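Local coordinates for Lactamase_B domain-containing protein (Bacillus lehensis G1, PDB 7EV5) that is a dual-activity enzyme of the metallo-beta-lactamase fold, resembling both B3 metallo-beta-lactamases and glyoxalase II, and holds two zinc ions in its probable hydrolase site, at residues I5-I10 and E34-W39; Y15-D20 and F121-F126; T46-L51 and L116-F121; A62-R67 and I100-P105. All blocks are in the same frame, centred on the assembly; numbering follows the deposited sequence. Where two conformers were deposited one is given.

Contact 1 (I5-I10 and E34-W39); sequences IPLGPI and EALITW
The CD1 methyl of I5 sits over one face of the W39 indole, 4.1 Å from the centroid of its six-membered ring and 21° off the ring normal. This is a CH-pi contact displaced toward the rim, with CE3 of W39 the nearest ring atom. The same methyl also touches CD1 of L36 at 3.9 Å, so one methyl of the strand touches two side chains about one helical turn apart. I5 reaches that far because its CG1–CD1 arm is extended, with chi2 at 179°. Two residues further on, L7 packs on A35 and again on L36: its CD1 rests against CB of L36 at 4.1 Å, the two side chains crossing at about a right angle, while its CD2 approaches CB of A35 at 4.3 Å. No hydrogen bond joins the segments, and the contact is wholly apolar. The short axes run roughly antiparallel, at 148° and 9.7 Å apart. The arrangement is helix-on-sheet packing of the alpha-beta/beta-alpha metallo-beta-lactamase fold: helix 33-42 packs over the edge strand 2-7, V16 of the adjoining strand 12-18 touches both I5 and W39, and helix 63-70 flanks the helix through V66, which packs on L36 and I37.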
loop_
_atom_site.group_PDB
_atom_site.type_symbol
_atom_site.label_atom_id
_atom_site.label_comp_id
_atom_site.label_asym_id
_atom_site.label_seq_id
_atom_site.Cartn_x
_atom_site.Cartn_y
_atom_site.Cartn_z
ATOM N N ILE A 5 -10.984 1.678 -1.765
ATOM C CA ILE A 5 -11.341 2.696 -2.754
ATOM C C ILE A 5 -10.485 2.507 -4.000
ATOM O O ILE A 5 -9.354 3.013 -4.060
ATOM C CB ILE A 5 -11.204 4.112 -2.167
ATOM C CG1 ILE A 5 -12.007 4.230 -0.862
ATOM C CG2 ILE A 5 -11.663 5.157 -3.178
ATOM C CD1 ILE A 5 -11.919 5.578 -0.171
ATOM N N PRO A 6 -10.970 1.792 -5.017
ATOM C CA PRO A 6 -10.204 1.689 -6.264
ATOM C C PRO A 6 -10.157 3.040 -6.958
ATOM O O PRO A 6 -11.161 3.753 -7.015
ATOM C CB PRO A 6 -11.005 0.674 -7.092
ATOM C CG PRO A 6 -11.878 -0.032 -6.119
ATOM C CD PRO A 6 -12.164 0.933 -5.017
ATOM N N LEU A 7 -8.976 3.403 -7.472
ATOM C CA LEU A 7 -8.761 4.733 -8.026
ATOM C C LEU A 7 -7.930 4.677 -9.298
ATOM O O LEU A 7 -6.993 3.885 -9.407
ATOM C CB LEU A 7 -8.019 5.633 -7.034
ATOM C CG LEU A 7 -8.745 6.012 -5.742
ATOM C CD1 LEU A 7 -7.756 6.608 -4.755
ATOM C CD2 LEU A 7 -9.881 6.989 -6.011
ATOM N N GLY A 8 -8.259 5.557 -10.243
ATOM C CA GLY A 8 -7.490 5.712 -11.453
ATOM C C GLY A 8 -7.830 4.673 -12.499
ATOM O O GLY A 8 -8.572 3.720 -12.245
ATOM N N PRO A 9 -7.291 4.838 -13.708
ATOM C CA PRO A 9 -7.539 3.832 -14.749
ATOM C C PRO A 9 -7.090 2.434 -14.360
ATOM O O PRO A 9 -7.744 1.457 -14.745
ATOM C CB PRO A 9 -6.766 4.370 -15.962
ATOM C CG PRO A 9 -5.773 5.334 -15.392
ATOM C CD PRO A 9 -6.443 5.938 -14.197
ATOM N N ILE A 10 -6.000 2.305 -13.598
ATOM C CA ILE A 10 -5.556 0.983 -13.164
ATOM C C ILE A 10 -6.488 0.393 -12.112
ATOM O O ILE A 10 -6.542 -0.834 -11.945
ATOM C CB ILE A 10 -4.096 1.059 -12.672
ATOM C CG1 ILE A 10 -3.212 1.756 -13.710
ATOM C CG2 ILE A 10 -3.551 -0.330 -12.324
ATOM C CD1 ILE A 10 -3.043 0.972 -14.989
ATOM N N GLU A 34 -9.324 13.681 -6.767
ATOM C CA GLU A 34 -10.509 14.443 -6.391
ATOM C C GLU A 34 -11.605 13.539 -5.842
ATOM O O GLU A 34 -12.326 13.928 -4.918
ATOM C CB GLU A 34 -11.004 15.255 -7.592
ATOM C CG GLU A 34 -10.070 16.377 -8.019
ATOM C CD GLU A 34 -8.784 15.875 -8.646
ATOM O OE1 GLU A 34 -8.818 14.842 -9.362
ATOM O OE2 GLU A 34 -7.740 16.515 -8.414
ATOM N N ALA A 35 -11.739 12.328 -6.378
ATOM C CA ALA A 35 -12.713 11.394 -5.822
ATOM C C ALA A 35 -12.363 11.023 -4.387
ATOM O O ALA A 35 -13.248 10.916 -3.528
ATOM C CB ALA A 35 -12.797 10.140 -6.687
ATOM N N LEU A 36 -11.075 10.802 -4.111
ATOM C CA LEU A 36 -10.659 10.446 -2.759
ATOM C C LEU A 36 -10.773 11.635 -1.813
ATOM O O LEU A 36 -11.288 11.491 -0.698
ATOM C CB LEU A 36 -9.233 9.898 -2.778
ATOM C CG LEU A 36 -8.641 9.575 -1.397
ATOM C CD1 LEU A 36 -9.434 8.499 -0.685
ATOM C CD2 LEU A 36 -7.180 9.155 -1.555
ATOM N N ILE A 37 -10.302 12.814 -2.243
ATOM C CA ILE A 37 -10.321 14.000 -1.382
ATOM C C ILE A 37 -11.752 14.399 -1.043
ATOM O O ILE A 37 -12.078 14.659 0.122
ATOM C CB ILE A 37 -9.545 15.162 -2.033
ATOM C CG1 ILE A 37 -8.042 14.880 -2.005
ATOM C CG2 ILE A 37 -9.842 16.483 -1.316
ATOM C CD1 ILE A 37 -7.256 15.719 -2.996
ATOM N N THR A 38 -12.628 14.448 -2.055
ATOM C CA THR A 38 -14.008 14.853 -1.792
ATOM C C THR A 38 -14.741 13.833 -0.931
ATOM O O THR A 38 -15.576 14.222 -0.109
ATOM C CB THR A 38 -14.774 15.170 -3.083
ATOM O OG1 THR A 38 -14.825 14.015 -3.925
ATOM C CG2 THR A 38 -14.127 16.335 -3.837
ATOM N N TRP A 39 -14.443 12.533 -1.080
ATOM C CA TRP A 39 -15.050 11.544 -0.191
ATOM C C TRP A 39 -14.640 11.783 1.255
ATOM O O TRP A 39 -15.483 11.784 2.160
ATOM C CB TRP A 39 -14.696 10.118 -0.614
ATOM C CG TRP A 39 -15.291 9.071 0.299
ATOM C CD1 TRP A 39 -16.559 8.595 0.259
ATOM C CD2 TRP A 39 -14.646 8.401 1.392
ATOM N NE1 TRP A 39 -16.748 7.656 1.245
ATOM C CE2 TRP A 39 -15.586 7.525 1.959
ATOM C CE3 TRP A 39 -13.363 8.457 1.945
ATOM C CZ2 TRP A 39 -15.287 6.705 3.047
ATOM C CZ3 TRP A 39 -13.068 7.640 3.028
ATOM C CH2 TRP A 39 -14.026 6.777 3.564
#

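Contact 2 (Y15-D20 and F121-F126); sequences YVLYND and FTFSVF
L17 and F121 meet in the buried interior of the metallo-beta-lactamase sandwich, where strand 12-18 of one mixed sheet faces strand 121-127 of the other. The contact is face-to-face sheet packing: no hydrogen bond crosses it, and the short strand axes pass 10.1 Å apart at 126°, too far for backbone pairing. Leucine and phenylalanine side chains supply most of the interface. The isobutyl group of L17 slides past F121 in the opposite direction and brings CD2 to 3.9 Å from CD1 of that ring. The same methyl reaches the edge of a second ring, lying 3.7 Å from CE1 of F123, so that it is held between two aromatic side chains from alternate positions of one strand. With CG of L17 anti to the backbone N (chi1 178°), the branch is directed across the gap between the sheets. V25 and Y140, from strands next to these two in their sheets, also pack against F121 and continue the apolar layer. At the end of strand 12-18 the contact becomes mixed. N19 crosses F121 at about a right angle along their lengths, yet its amide plane lies only 14° from that of the ring; its polar end is engaged by E23, whose OE1 accepts a hydrogen bond from ND2. Backbone takes part as well: atom C of Y18 lies in the ring plane at the edge, 3.8 Å from CE1 of F121. Closest to the ring at this end is ND2 of N19, 3.6 Å from CZ of F121.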
loop_
_atom_site.group_PDB
_atom_site.type_symbol
_atom_site.label_atom_id
_atom_site.label_comp_id
_atom_site.label_asym_id
_atom_site.label_seq_id
_atom_site.Cartn_x
_atom_site.Cartn_y
_atom_site.Cartn_z
ATOM N N TYR A 15 -6.753 2.671 0.416
ATOM C CA TYR A 15 -7.523 2.322 1.603
ATOM C C TYR A 15 -7.583 3.522 2.527
ATOM O O TYR A 15 -6.603 4.254 2.671
ATOM C CB TYR A 15 -6.929 1.114 2.362
ATOM C CG TYR A 15 -7.044 -0.131 1.542
ATOM C CD1 TYR A 15 -8.215 -0.872 1.538
ATOM C CD2 TYR A 15 -6.004 -0.543 0.726
ATOM C CE1 TYR A 15 -8.339 -1.991 0.755
ATOM C CE2 TYR A 15 -6.127 -1.659 -0.076
ATOM C CZ TYR A 15 -7.295 -2.392 -0.049
ATOM O OH TYR A 15 -7.444 -3.518 -0.841
ATOM N N VAL A 16 -8.736 3.727 3.153
ATOM C CA VAL A 16 -8.842 4.681 4.245
ATOM C C VAL A 16 -9.252 3.915 5.489
ATOM O O VAL A 16 -10.341 3.330 5.531
ATOM C CB VAL A 16 -9.827 5.821 3.950
ATOM C CG1 VAL A 16 -9.863 6.758 5.148
ATOM C CG2 VAL A 16 -9.415 6.577 2.695
ATOM N N LEU A 17 -8.368 3.893 6.484
ATOM C CA LEU A 17 -8.636 3.312 7.792
ATOM C C LEU A 17 -9.022 4.443 8.735
ATOM O O LEU A 17 -8.372 5.488 8.743
ATOM C CB LEU A 17 -7.367 2.626 8.305
ATOM C CG LEU A 17 -7.400 1.988 9.703
ATOM C CD1 LEU A 17 -8.337 0.779 9.766
ATOM C CD2 LEU A 17 -5.977 1.603 10.126
ATOM N N TYR A 18 -10.080 4.248 9.518
ATOM C CA TYR A 18 -10.577 5.323 10.363
ATOM C C TYR A 18 -10.966 4.772 11.728
ATOM O O TYR A 18 -11.002 3.559 11.952
ATOM C CB TYR A 18 -11.747 6.069 9.702
ATOM C CG TYR A 18 -12.842 5.154 9.205
ATOM C CD1 TYR A 18 -13.820 4.686 10.071
ATOM C CD2 TYR A 18 -12.893 4.746 7.877
ATOM C CE1 TYR A 18 -14.818 3.842 9.635
ATOM C CE2 TYR A 18 -13.886 3.901 7.433
ATOM C CZ TYR A 18 -14.848 3.456 8.317
ATOM O OH TYR A 18 -15.849 2.615 7.887
ATOM N N ASN A 19 -11.236 5.696 12.654
ATOM C CA ASN A 19 -11.688 5.384 14.005
ATOM C C ASN A 19 -12.983 6.141 14.284
ATOM O O ASN A 19 -13.471 6.912 13.452
ATOM C CB ASN A 19 -10.602 5.661 15.063
ATOM C CG ASN A 19 -10.191 7.136 15.145
ATOM O OD1 ASN A 19 -10.914 8.034 14.713
ATOM N ND2 ASN A 19 -9.019 7.384 15.727
ATOM N N ASP A 20 -13.535 5.929 15.483
ATOM C CA ASP A 20 -14.803 6.563 15.828
ATOM C C ASP A 20 -14.678 8.072 15.991
ATOM O O ASP A 20 -15.678 8.783 15.825
ATOM C CB ASP A 20 -15.412 5.914 17.073
ATOM C CG ASP A 20 -15.929 4.512 16.804
ATOM O OD1 ASP A 20 -16.000 4.116 15.622
ATOM O OD2 ASP A 20 -16.274 3.806 17.774
ATOM N N PHE A 121 -3.459 5.011 15.987
ATOM C CA PHE A 121 -3.382 3.796 15.180
ATOM C C PHE A 121 -1.983 3.213 15.308
ATOM O O PHE A 121 -1.000 3.878 14.962
ATOM C CB PHE A 121 -3.629 4.102 13.703
ATOM C CG PHE A 121 -4.946 4.765 13.411
ATOM C CD1 PHE A 121 -6.078 4.009 13.136
ATOM C CD2 PHE A 121 -5.044 6.139 13.377
ATOM C CE1 PHE A 121 -7.283 4.623 12.839
ATOM C CE2 PHE A 121 -6.255 6.764 13.088
ATOM C CZ PHE A 121 -7.376 5.998 12.816
ATOM N N THR A 122 -1.883 1.974 15.772
ATOM C CA THR A 122 -0.592 1.302 15.805
ATOM C C THR A 122 -0.562 0.175 14.786
ATOM O O THR A 122 -1.536 -0.572 14.632
ATOM C CB THR A 122 -0.234 0.798 17.204
ATOM O OG1 THR A 122 -0.204 1.911 18.101
ATOM C CG2 THR A 122 1.150 0.142 17.203
ATOM N N PHE A 123 0.562 0.080 14.082
ATOM C CA PHE A 123 0.771 -0.923 13.056
ATOM C C PHE A 123 2.044 -1.690 13.350
ATOM O O PHE A 123 3.015 -1.128 13.868
ATOM C CB PHE A 123 0.966 -0.253 11.691
ATOM C CG PHE A 123 -0.169 0.632 11.288
ATOM C CD1 PHE A 123 -1.310 0.099 10.707
ATOM C CD2 PHE A 123 -0.092 1.996 11.478
ATOM C CE1 PHE A 123 -2.365 0.924 10.334
ATOM C CE2 PHE A 123 -1.133 2.826 11.105
ATOM C CZ PHE A 123 -2.268 2.293 10.529
ATOM N N SER A 124 2.017 -2.977 13.044
ATOM C CA SER A 124 3.235 -3.746 12.870
ATOM C C SER A 124 3.662 -3.610 11.415
ATOM O O SER A 124 2.833 -3.665 10.501
ATOM C CB SER A 124 2.993 -5.218 13.199
ATOM O OG SER A 124 2.882 -5.420 14.594
ATOM N N VAL A 125 4.952 -3.406 11.196
ATOM C CA VAL A 125 5.480 -3.164 9.859
ATOM C C VAL A 125 6.368 -4.327 9.455
ATOM O O VAL A 125 7.306 -4.690 10.177
ATOM C CB VAL A 125 6.256 -1.840 9.798
ATOM C CG1 VAL A 125 6.857 -1.648 8.428
ATOM C CG2 VAL A 125 5.347 -0.677 10.185
ATOM N N PHE A 126 6.087 -4.902 8.295
ATOM C CA PHE A 126 6.915 -5.952 7.731
ATOM C C PHE A 126 7.507 -5.465 6.422
ATOM O O PHE A 126 6.806 -4.879 5.595
ATOM C CB PHE A 126 6.082 -7.198 7.464
ATOM C CG PHE A 126 5.469 -7.797 8.701
ATOM C CD1 PHE A 126 6.143 -8.766 9.422
ATOM C CD2 PHE A 126 4.231 -7.384 9.142
ATOM C CE1 PHE A 126 5.571 -9.326 10.557
ATOM C CE2 PHE A 126 3.653 -7.934 10.281
ATOM C CZ PHE A 126 4.333 -8.904 10.987
#

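Contact 3 (T46-L51 and L116-F121); sequences TPLAIL and LTIGTF
With CG1 of I118 beside the backbone N (chi1 -57°), CG2 stands anti to that N and is sent into the angle between L48 and A49. There it lies 3.8 Å from CB of L48 and equally 3.8 Å from CB of A49, one branch covering two successive residues of the facing strand. L48 and A49 both point across, consistent with the non-extended backbone of L48 (psi -25°), which interrupts the usual up-and-down order of a strand. The remainder of L48 goes to the turn that follows I118: its chain is extended at chi2, and CD1 arrives in the plane of the F121 ring at the edge, 3.9 Å from CE2. That methyl also lies 4.2 Å from CA of G119, which takes a positive phi of 62° in the type II' turn from I118 to F121. The turn is closed by two backbone bonds between I118 and F121, one in each direction. At the other end of the contact L51 and L116 reach toward each other tip to tip, their CD2 methyls 4.0 Å apart, and CD2 of L51 brushes CD1 of I118 at 4.3 Å. Across the contact the packing is wholly apolar and joins the two sheets of the sandwich. Strand 46-51 lies inside its sheet between 23-27 and 74-77, whereas 115-118 is an edge strand hairpinned to 121-127; Y75 of strand 74-77 and F123 of strand 121-127 extend the same layer around L51 and I118.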
loop_
_atom_site.group_PDB
_atom_site.type_symbol
_atom_site.label_atom_id
_atom_site.label_comp_id
_atom_site.label_asym_id
_atom_site.label_seq_id
_atom_site.Cartn_x
_atom_site.Cartn_y
_atom_site.Cartn_z
ATOM N N THR A 46 -10.656 13.351 9.147
ATOM C CA THR A 46 -9.408 14.104 9.213
ATOM C C THR A 46 -8.241 13.149 9.018
ATOM O O THR A 46 -7.884 12.409 9.947
ATOM C CB THR A 46 -9.300 14.806 10.569
ATOM O OG1 THR A 46 -10.345 15.784 10.671
ATOM C CG2 THR A 46 -7.959 15.499 10.721
ATOM N N PRO A 47 -7.617 13.116 7.844
ATOM C CA PRO A 47 -6.478 12.212 7.660
ATOM C C PRO A 47 -5.259 12.709 8.415
ATOM O O PRO A 47 -5.052 13.912 8.588
ATOM C CB PRO A 47 -6.239 12.228 6.145
ATOM C CG PRO A 47 -6.887 13.454 5.655
ATOM C CD PRO A 47 -7.991 13.821 6.607
ATOM N N LEU A 48 -4.464 11.744 8.886
ATOM C CA LEU A 48 -3.269 11.989 9.681
ATOM C C LEU A 48 -1.973 11.714 8.935
ATOM O O LEU A 48 -0.944 12.303 9.286
ATOM C CB LEU A 48 -3.280 11.121 10.949
ATOM C CG LEU A 48 -4.495 11.267 11.859
ATOM C CD1 LEU A 48 -4.437 10.249 12.991
ATOM C CD2 LEU A 48 -4.579 12.688 12.407
ATOM N N ALA A 49 -1.998 10.854 7.915
ATOM C CA ALA A 49 -0.783 10.447 7.225
ATOM C C ALA A 49 -1.170 9.688 5.967
ATOM O O ALA A 49 -2.272 9.151 5.865
ATOM C CB ALA A 49 0.088 9.550 8.116
ATOM N N ILE A 50 -0.238 9.657 5.015
ATOM C CA ILE A 50 -0.271 8.762 3.861
ATOM C C ILE A 50 0.805 7.711 4.085
ATOM O O ILE A 50 1.986 8.053 4.249
ATOM C CB ILE A 50 0.004 9.518 2.556
ATOM C CG1 ILE A 50 -1.097 10.546 2.300
ATOM C CG2 ILE A 50 0.142 8.539 1.386
ATOM C CD1 ILE A 50 -0.706 11.585 1.285
ATOM N N LEU A 51 0.408 6.441 4.092
ATOM C CA LEU A 51 1.334 5.322 4.206
ATOM C C LEU A 51 1.378 4.621 2.856
ATOM O O LEU A 51 0.341 4.205 2.334
ATOM C CB LEU A 51 0.878 4.347 5.292
ATOM C CG LEU A 51 0.758 4.867 6.730
ATOM C CD1 LEU A 51 0.544 3.714 7.696
ATOM C CD2 LEU A 51 1.957 5.718 7.138
ATOM N N LEU A 116 4.918 1.092 13.982
ATOM C CA LEU A 116 4.686 2.471 13.572
ATOM C C LEU A 116 3.367 2.916 14.187
ATOM O O LEU A 116 2.347 2.235 14.027
ATOM C CB LEU A 116 4.600 2.571 12.043
ATOM C CG LEU A 116 4.204 3.922 11.463
ATOM C CD1 LEU A 116 5.202 4.991 11.882
ATOM C CD2 LEU A 116 4.123 3.817 9.943
ATOM N N THR A 117 3.382 4.052 14.881
ATOM C CA THR A 117 2.175 4.608 15.479
ATOM C C THR A 117 1.832 5.934 14.812
ATOM O O THR A 117 2.661 6.846 14.770
ATOM C CB THR A 117 2.334 4.765 16.989
ATOM O OG1 THR A 117 2.484 3.467 17.574
ATOM C CG2 THR A 117 1.111 5.433 17.581
ATOM N N ILE A 118 0.616 6.022 14.277
ATOM C CA ILE A 118 0.090 7.227 13.646
ATOM C C ILE A 118 -1.098 7.660 14.494
ATOM O O ILE A 118 -2.170 7.048 14.423
ATOM C CB ILE A 118 -0.346 6.972 12.190
ATOM C CG1 ILE A 118 0.811 6.421 11.331
ATOM C CG2 ILE A 118 -0.935 8.253 11.573
ATOM C CD1 ILE A 118 1.954 7.392 11.112
ATOM N N GLY A 119 -0.919 8.708 15.288
ATOM C CA GLY A 119 -1.979 9.077 16.218
ATOM C C GLY A 119 -2.213 7.931 17.187
ATOM O O GLY A 119 -1.283 7.460 17.850
ATOM N N THR A 120 -3.452 7.445 17.272
ATOM C CA THR A 120 -3.739 6.267 18.083
ATOM C C THR A 120 -3.809 4.975 17.272
ATOM O O THR A 120 -4.179 3.931 17.818
ATOM C CB THR A 120 -5.011 6.451 18.917
ATOM O OG1 THR A 120 -6.093 6.846 18.070
ATOM C CG2 THR A 120 -4.799 7.492 20.011
ATOM N N PHE A 121 -3.459 5.011 15.987
ATOM C CA PHE A 121 -3.382 3.796 15.180
ATOM C C PHE A 121 -1.983 3.213 15.308
ATOM O O PHE A 121 -1.000 3.878 14.962
ATOM C CB PHE A 121 -3.629 4.102 13.703
ATOM C CG PHE A 121 -4.946 4.765 13.411
ATOM C CD1 PHE A 121 -6.078 4.009 13.136
ATOM C CD2 PHE A 121 -5.044 6.139 13.377
ATOM C CE1 PHE A 121 -7.283 4.623 12.839
ATOM C CE2 PHE A 121 -6.255 6.764 13.088
ATOM C CZ PHE A 121 -7.376 5.998 12.816
#

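Contact 4 (A62-R67 and I100-P105); sequences AVDAVR and ITTAKP
D64 presents its carboxylate to the loop, and OD1 accepts the backbone N-H of A103 at 3.0 Å in a nearly straight bond (167°), received on the syn lone pair. In the conformer described, one of two, the guanidinium of R67, one turn further along the helix, grips that same oxygen end-on with both terminal nitrogens: NH1, at 2.8 Å, uses the anti lone pair, while NH2 comes from above the carboxylate plane. Three donors on one oxygen would, in that conformer, probably favour the ionised carboxylate. OD1 lies close to the guanidinium plane, and CD of K104 lies over one face, 3.6 Å above it and toward the rim; a bend at chi3 (68°) folds R67 into this position. The extended lysine chain crosses the arginine obliquely, NZ of K104 ends 4.8 Å from NE of R67, and one water accepts from both. A second water donates to OD2 of D64 and is also hydrogen-bonded to OG1 of T101. Alongside the polar cluster, V63 CG1 packs on T102 CG2 at 3.9 Å, and T102 OG1 donates to K104 O, bracing the loop locally. The geometry is that of an aspartate-arginine pair on a helix, spaced i to i+3, holding a backbone N-H of an irregular segment; here it fastens the loop before strand 108-110 to helix 63-70, which follows the zinc-ligand segment containing D58 and H59.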
loop_
_atom_site.group_PDB
_atom_site.type_symbol
_atom_site.label_atom_id
_atom_site.label_comp_id
_atom_site.label_asym_id
_atom_site.label_seq_id
_atom_site.Cartn_x
_atom_site.Cartn_y
_atom_site.Cartn_z
ATOM N N ALA A 62 -2.082 10.230 -6.705
ATOM C CA ALA A 62 -2.835 11.223 -5.947
ATOM C C ALA A 62 -2.091 11.737 -4.715
ATOM O O ALA A 62 -2.659 12.520 -3.947
ATOM C CB ALA A 62 -4.194 10.652 -5.549
ATOM N N VAL A 63 -0.831 11.333 -4.519
ATOM C CA VAL A 63 -0.103 11.724 -3.309
ATOM C C VAL A 63 0.019 13.245 -3.197
ATOM O O VAL A 63 -0.266 13.819 -2.143
ATOM C CB VAL A 63 1.264 11.016 -3.249
ATOM C CG1 VAL A 63 2.164 11.656 -2.205
ATOM C CG2 VAL A 63 1.078 9.543 -2.927
ATOM N N ASP A 64 0.444 13.914 -4.275
ATOM C CA ASP A 64 0.625 15.369 -4.245
ATOM C C ASP A 64 -0.644 16.065 -3.765
ATOM O O ASP A 64 -0.621 16.868 -2.821
ATOM C CB ASP A 64 0.945 15.873 -5.658
ATOM C CG ASP A 64 2.418 15.746 -6.040
ATOM O OD1 ASP A 64 3.299 15.742 -5.151
ATOM O OD2 ASP A 64 2.692 15.664 -7.263
ATOM N N ALA A 65 -1.767 15.769 -4.414
ATOM C CA ALA A 65 -3.005 16.474 -4.107
ATOM C C ALA A 65 -3.474 16.174 -2.692
ATOM O O ALA A 65 -3.899 17.076 -1.967
ATOM C CB ALA A 65 -4.081 16.111 -5.127
ATOM N N VAL A 66 -3.395 14.914 -2.271
ATOM C CA VAL A 66 -3.824 14.562 -0.923
ATOM C C VAL A 66 -2.896 15.195 0.114
ATOM O O VAL A 66 -3.351 15.790 1.100
ATOM C CB VAL A 66 -3.919 13.030 -0.777
ATOM C CG1 VAL A 66 -4.212 12.660 0.648
ATOM C CG2 VAL A 66 -5.012 12.481 -1.687
ATOM N N ARG A 67 -1.582 15.083 -0.100
ATOM C CA ARG A 67 -0.616 15.680 0.817
ATOM C C ARG A 67 -0.815 17.190 0.924
ATOM O O ARG A 67 -0.810 17.754 2.025
ATOM C CB ARG A 67 0.798 15.344 0.337
ATOM C CG ARG A 67 1.933 15.873 1.178
ATOM C CD ARG A 67 3.214 15.909 0.340
ATOM N NE ARG A 67 3.122 16.908 -0.723
ATOM C CZ ARG A 67 3.327 16.665 -2.014
ATOM N NH1 ARG A 67 3.652 15.448 -2.431
ATOM N NH2 ARG A 67 3.209 17.646 -2.897
ATOM N N ILE A 100 4.492 9.896 -14.337
ATOM C CA ILE A 100 3.710 10.164 -13.138
ATOM C C ILE A 100 4.701 10.317 -11.999
ATOM O O ILE A 100 5.599 9.482 -11.844
ATOM C CB ILE A 100 2.715 9.025 -12.856
ATOM C CG1 ILE A 100 1.665 8.986 -13.972
ATOM C CG2 ILE A 100 2.050 9.218 -11.498
ATOM C CD1 ILE A 100 0.780 7.781 -13.959
ATOM N N THR A 101 4.574 11.401 -11.235
ATOM C CA THR A 101 5.549 11.730 -10.205
ATOM C C THR A 101 4.877 12.528 -9.100
ATOM O O THR A 101 3.807 13.120 -9.288
ATOM C CB THR A 101 6.658 12.635 -10.751
ATOM O OG1 THR A 101 6.061 13.800 -11.328
ATOM C CG2 THR A 101 7.527 11.924 -11.790
ATOM N N THR A 102 5.531 12.556 -7.942
ATOM C CA THR A 102 5.273 13.592 -6.956
ATOM C C THR A 102 6.230 14.753 -7.191
ATOM O O THR A 102 7.201 14.654 -7.948
ATOM C CB THR A 102 5.444 13.066 -5.526
ATOM O OG1 THR A 102 6.825 12.759 -5.301
ATOM C CG2 THR A 102 4.586 11.828 -5.289
ATOM N N ALA A 103 5.940 15.874 -6.532
ATOM C CA ALA A 103 6.777 17.061 -6.625
ATOM C C ALA A 103 7.732 17.202 -5.446
ATOM O O ALA A 103 8.601 18.082 -5.466
ATOM C CB ALA A 103 5.909 18.317 -6.741
ATOM N N LYS A 104 7.598 16.350 -4.434
ATOM C CA LYS A 104 8.380 16.389 -3.211
ATOM C C LYS A 104 8.668 14.956 -2.793
ATOM O O LYS A 104 7.839 14.069 -3.025
ATOM C CB LYS A 104 7.577 17.055 -2.080
ATOM C CG LYS A 104 7.292 18.538 -2.276
ATOM C CD LYS A 104 6.443 19.075 -1.132
ATOM C CE LYS A 104 6.151 20.559 -1.295
ATOM N NZ LYS A 104 5.378 21.114 -0.146
ATOM N N PRO A 105 9.826 14.703 -2.185
ATOM C CA PRO A 105 10.107 13.364 -1.647
ATOM C C PRO A 105 9.236 13.068 -0.434
ATOM O O PRO A 105 8.560 13.941 0.121
ATOM C CB PRO A 105 11.588 13.430 -1.257
ATOM C CG PRO A 105 11.861 14.891 -1.015
ATOM C CD PRO A 105 10.945 15.642 -1.965
HETATM O O HOH W 1 4.536 16.063 -9.632
HETATM O O HOH W 2 2.871 19.424 0.645
#

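In the fold
Contact 2 is buried between the two sheets; contact 3 lies between them too but opens toward the surface at its turn. They share F121: L17 and L48 approach that ring from different strands of one sheet, and the hairpin of strands 115-118 and 121-127 serves both. Contact 1 is also apolar but lies on the outer side of the first sheet, where V16 bridges strand 12-18 of contact 2 to its helix. Contact 4, farther toward the surface, is the polar one, relying on a salt bridge, a backbone hydrogen bond and waters. V66 of its helix touches L36 and I37 of contact 1 and I50 of contact 3, joining the helical layer to the sheet that holds strand 46-51.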